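Local coordinates for protein flower-specific defensin (Nicotiana alata, PDB 4AAZ) that defends the plant as an antifungal peptide against Fusarium oxysporum and Botrytis cinerea and retards the growth of Helicoverpa caterpillars, at residues N8-P11 with G12-T16; I15-P18 with P19-A23. All blocks are in the same frame, centred on the assembly; numbering follows the deposited sequence.

Contact 1. Residues N8-P11 with G12-T16; sequences NTFP and GICIT
In the loop that carries a plant defensin from its first strand to its helix, the aromatic side chain of Phe10 lies inside the bend made by Gly12, Ile13 and Cys14. The arrangement is an example of a short loop in a small disulfide-rich fold filled by one ring and bridged by waters. CG of Phe10 stands anti to the backbone N (chi1 177°), which swings the ring forward along the chain and presents its CE2 corner to the residues that follow. That corner makes the close contacts: Phe10 CE2 lies 3.3 Å from Gly12 O and 3.7 Å from Ile13 O. Farther round the bend, Cys14 CB packs 4.0 Å from Phe10 CE2, and Cys14 SG stands 4.9 Å from the ring centroid, 32° off the normal, in an oblique sulfur-aromatic contact. The turn itself depends on Gly12, whose positive phi of 84° is part of a backbone conformation suited to a residue without a side chain. One water donates to Phe10 O at 2.8 Å and to Gly12 O at 2.7 Å, and a second donates to Pro11 O and Ile13 O. Cys14 is also disulfide-bonded to Cys34, while the Phe10 ring touches Pro19 and Ala23 of helix 17-26 and Cys41 of strand 41-46. The chemistry is thus weakly polar as well as apolar: Ile13 O approaches the C-H edge of the ring and Gly12 O comes in obliquely, probably with a modest electrostatic gain, while both protons of each bridging water go to backbone oxygens, giving each of four carbonyls a water partner where no direct hydrogen bond joins 8-11 to 12-16.

Contact 2. Residues I15-P18 with P19-A23; sequences ITKP and PCRKA. With EDO (1,2-ethanediol), chain C.
Near the start of helix 17-26 the backbone settles into i to i+4 bonding, Arg21 N donating to Lys17 O at 2.9 Å in an almost straight bond (169°) and Lys22 N to Pro18 O at 3.0 Å. Two consecutive prolines fit this opening turn: with no N-H of their own they donate no backbone hydrogen bond, yet Pro18 O and Pro19 O accept from Lys22 N and Ala23 N. Their rings lie side by side, pointing the same way, and the peptide link itself brings Pro18 CB close to Pro19 CD, tighter than usual carbon contact. The side chain of Thr16, one residue ahead of the helix, crosses that of Pro19 at about a right angle, with Thr16 OG1 3.6 Å from Pro19 CD. On another side of the turn, Arg21 bends at chi3 (49°), bringing its guanidinium back along the helix to the stem of Lys17. Methylene meets flat group here: Lys17 CE passes over one face, 3.3 Å from Arg21 NH1, with Lys17 CD offset toward the rim of the same group. Two edge partners help to fix its rotation. Arg21 NH1 donates to O2 of a 1,2-ethanediol, probably from the crystallisation liquor, at 2.9 Å, and Arg21 NE donates to a water that in turn donates to Pro18 O. The like charges of Lys17 NZ and Arg21 NH1 remain 4.6 Å apart, and acidic Asp31 probably eases their proximity, since Lys17 NZ forms a salt bridge with it and also donates a hydrogen bond to Gly32 O. This basic face of the helix borders strand 31-34, Lys17 touching His33 and Arg21 touching Asp31, while Cys20 is disulfide-bonded to Cys41 of strand 41-46.

In the fold
From the N terminus, strand 2-6 runs into the loop whose bend is contact 1, and that loop leads directly into contact 2 at the head of helix 17-26. Neither nests within the other; they overlap at Ile15 and Thr16 as successive local turns. Folding back brings them together again, with Phe10 against Cys20, and Cys14 SG 3.6 Å from Cys20 CB. One disulfide from each contact reaches the sheet, that of contact 1 to strand 31-34 and that of contact 2 to strand 41-46; the second belongs to the cysteine-stabilised alpha-beta motif of defensins.

Contact 1. Residues N8-P11 with G12-T16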
loop_
_atom_site.group_PDB
_atom_site.type_symbol
_atom_site.label_atom_id
_atom_site.label_comp_id
_atom_site.label_asym_id
_atom_site.label_seq_id
_atom_site.Cartn_x
_atom_site.Cartn_y
_atom_site.Cartn_z
ATOM N N ASN A 8 2.761 -0.361 6.823
ATOM C CA ASN A 8 3.494 0.008 8.032
ATOM C C ASN A 8 4.942 0.382 7.802
ATOM O O ASN A 8 5.568 0.960 8.674
ATOM C CB ASN A 8 3.394 -1.123 9.035
ATOM C CG ASN A 8 1.969 -1.314 9.534
ATOM O OD1 ASN A 8 1.316 -0.349 9.899
ATOM N ND2 ASN A 8 1.480 -2.556 9.555
ATOM N N THR A 9 5.478 0.018 6.646
ATOM C CA THR A 9 6.883 0.242 6.329
ATOM C C THR A 9 7.166 1.230 5.212
ATOM O O THR A 9 8.305 1.613 5.007
ATOM C CB THR A 9 7.617 -1.090 5.993
ATOM O OG1 THR A 9 7.255 -1.583 4.687
ATOM C CG2 THR A 9 7.364 -2.129 7.041
ATOM N N PHE A 10 6.163 1.622 4.438
ATOM C CA PHE A 10 6.414 2.574 3.349
ATOM C C PHE A 10 6.690 3.963 3.905
ATOM O O PHE A 10 5.886 4.477 4.682
ATOM C CB PHE A 10 5.197 2.655 2.423
ATOM C CG PHE A 10 5.323 3.658 1.322
ATOM C CD1 PHE A 10 6.033 3.369 0.169
ATOM C CD2 PHE A 10 4.710 4.886 1.423
ATOM C CE1 PHE A 10 6.143 4.294 -0.840
ATOM C CE2 PHE A 10 4.806 5.806 0.428
ATOM C CZ PHE A 10 5.518 5.521 -0.721
ATOM N N PRO A 11 7.777 4.611 3.476
ATOM C CA PRO A 11 8.079 5.947 4.013
ATOM C C PRO A 11 7.495 7.098 3.200
ATOM O O PRO A 11 7.621 7.100 1.966
ATOM C CB PRO A 11 9.621 6.036 3.932
ATOM C CG PRO A 11 10.084 4.735 3.406
ATOM C CD PRO A 11 8.910 4.035 2.762
ATOM N N GLY A 12 6.866 8.060 3.856
ATOM C CA GLY A 12 6.476 9.280 3.193
ATOM C C GLY A 12 5.148 9.223 2.451
ATOM O O GLY A 12 4.386 8.280 2.580
ATOM N N ILE A 13 4.876 10.247 1.655
ATOM C CA ILE A 13 3.630 10.267 0.900
ATOM C C ILE A 13 3.724 9.392 -0.341
ATOM O O ILE A 13 4.789 9.191 -0.938
ATOM C CB ILE A 13 3.129 11.656 0.516
ATOM C CG1 ILE A 13 4.108 12.352 -0.387
ATOM C CG2 ILE A 13 2.798 12.477 1.760
ATOM C CD1 ILE A 13 3.503 13.624 -1.037
ATOM N N CYS A 14 2.587 8.816 -0.687
ATOM C CA CYS A 14 2.478 7.874 -1.789
ATOM C C CYS A 14 2.115 8.656 -3.044
ATOM O O CYS A 14 1.011 9.216 -3.143
ATOM C CB CYS A 14 1.411 6.840 -1.461
ATOM S SG CYS A 14 1.486 5.365 -2.500
ATOM N N ILE A 15 3.036 8.688 -4.000
ATOM C CA ILE A 15 2.803 9.355 -5.284
ATOM C C ILE A 15 2.845 8.354 -6.421
ATOM O O ILE A 15 1.957 8.355 -7.268
ATOM C CB ILE A 15 3.821 10.495 -5.545
ATOM C CG1 ILE A 15 3.678 11.578 -4.464
ATOM C CG2 ILE A 15 3.651 11.082 -6.935
ATOM C CD1 ILE A 15 2.316 12.277 -4.427
ATOM N N THR A 16 3.848 7.484 -6.461
ATOM C CA THR A 16 3.904 6.456 -7.498
ATOM C C THR A 16 3.787 5.067 -6.889
ATOM O O THR A 16 4.215 4.805 -5.757
ATOM C CB THR A 16 5.177 6.530 -8.352
ATOM O OG1 THR A 16 6.310 6.195 -7.545
ATOM C CG2 THR A 16 5.329 7.886 -8.976
HETATM O O HOH W 1 3.834 6.312 4.390
HETATM O O HOH W 2 7.343 8.620 -0.357
#

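Contact 2. Residues I15-P18 with P19-A23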
loop_
_atom_site.group_PDB
_atom_site.type_symbol
_atom_site.label_atom_id
_atom_site.label_comp_id
_atom_site.label_asym_id
_atom_site.label_seq_id
_atom_site.Cartn_x
_atom_site.Cartn_y
_atom_site.Cartn_z
ATOM N N ILE A 15 3.036 8.688 -4.000
ATOM C CA ILE A 15 2.803 9.355 -5.284
ATOM C C ILE A 15 2.845 8.354 -6.421
ATOM O O ILE A 15 1.957 8.355 -7.268
ATOM C CB ILE A 15 3.821 10.495 -5.545
ATOM C CG1 ILE A 15 3.678 11.578 -4.464
ATOM C CG2 ILE A 15 3.651 11.082 -6.935
ATOM C CD1 ILE A 15 2.316 12.277 -4.427
ATOM N N THR A 16 3.848 7.484 -6.461
ATOM C CA THR A 16 3.904 6.456 -7.498
ATOM C C THR A 16 3.787 5.067 -6.889
ATOM O O THR A 16 4.215 4.805 -5.757
ATOM C CB THR A 16 5.177 6.530 -8.352
ATOM O OG1 THR A 16 6.310 6.195 -7.545
ATOM C CG2 THR A 16 5.329 7.886 -8.976
ATOM N N LYS A 17 3.179 4.176 -7.657
ATOM C CA LYS A 17 2.881 2.825 -7.204
ATOM C C LYS A 17 4.098 1.950 -6.851
ATOM O O LYS A 17 4.072 1.258 -5.826
ATOM C CB LYS A 17 2.050 2.082 -8.239
ATOM C CG LYS A 17 1.559 0.713 -7.757
ATOM C CD LYS A 17 0.811 -0.028 -8.844
ATOM C CE LYS A 17 0.167 -1.288 -8.348
ATOM N NZ LYS A 17 -0.963 -1.001 -7.418
ATOM N N PRO A 18 5.146 1.928 -7.696
ATOM C CA PRO A 18 6.150 0.859 -7.473
ATOM C C PRO A 18 6.718 0.716 -6.050
ATOM O O PRO A 18 6.752 -0.411 -5.545
ATOM C CB PRO A 18 7.241 1.195 -8.500
ATOM C CG PRO A 18 6.435 1.779 -9.636
ATOM C CD PRO A 18 5.383 2.635 -8.964
ATOM N N PRO A 19 7.157 1.796 -5.390
ATOM C CA PRO A 19 7.718 1.594 -4.051
ATOM C C PRO A 19 6.668 1.206 -3.015
ATOM O O PRO A 19 6.986 0.579 -2.000
ATOM C CB PRO A 19 8.339 2.947 -3.728
ATOM C CG PRO A 19 7.562 3.919 -4.525
ATOM C CD PRO A 19 7.285 3.193 -5.831
ATOM N N CYS A 20 5.419 1.616 -3.234
ATOM C CA CYS A 20 4.325 1.280 -2.334
ATOM C C CYS A 20 3.937 -0.198 -2.488
ATOM O O CYS A 20 3.815 -0.936 -1.509
ATOM C CB CYS A 20 3.130 2.194 -2.625
ATOM S SG CYS A 20 1.604 1.712 -1.760
ATOM N N ARG A 21 3.748 -0.648 -3.723
ATOM C CA ARG A 21 3.537 -2.064 -3.959
ATOM C C ARG A 21 4.669 -2.904 -3.372
ATOM O O ARG A 21 4.426 -3.936 -2.741
ATOM C CB ARG A 21 3.386 -2.331 -5.464
ATOM C CG ARG A 21 3.360 -3.827 -5.807
ATOM C CD ARG A 21 2.950 -4.179 -7.220
ATOM N NE ARG A 21 3.691 -3.392 -8.185
ATOM C CZ ARG A 21 3.254 -3.044 -9.392
ATOM N NH1 ARG A 21 2.072 -3.467 -9.843
ATOM N NH2 ARG A 21 3.994 -2.244 -10.147
ATOM N N LYS A 22 5.902 -2.459 -3.555
ATOM C CA LYS A 22 7.031 -3.218 -3.037
ATOM C C LYS A 22 6.941 -3.329 -1.519
ATOM O O LYS A 22 7.115 -4.409 -0.965
ATOM C CB LYS A 22 8.346 -2.575 -3.479
ATOM C CG LYS A 22 9.612 -3.309 -3.009
ATOM C CD LYS A 22 10.856 -2.567 -3.464
ATOM C CE LYS A 22 11.402 -1.671 -2.408
ATOM N NZ LYS A 22 12.095 -2.488 -1.362
ATOM N N ALA A 23 6.688 -2.221 -0.835
ATOM C CA ALA A 23 6.550 -2.255 0.617
ATOM C C ALA A 23 5.451 -3.191 1.048
ATOM O O ALA A 23 5.610 -3.993 1.953
ATOM C CB ALA A 23 6.288 -0.830 1.129
HETATM C C1 EDO C . -1.250 -5.275 -10.609
HETATM O O1 EDO C . -0.847 -6.617 -11.000
HETATM C C2 EDO C . -1.284 -5.141 -9.090
HETATM O O2 EDO C . 0.047 -5.155 -8.590
HETATM O O HOH W 3 6.330 -2.607 -7.175
#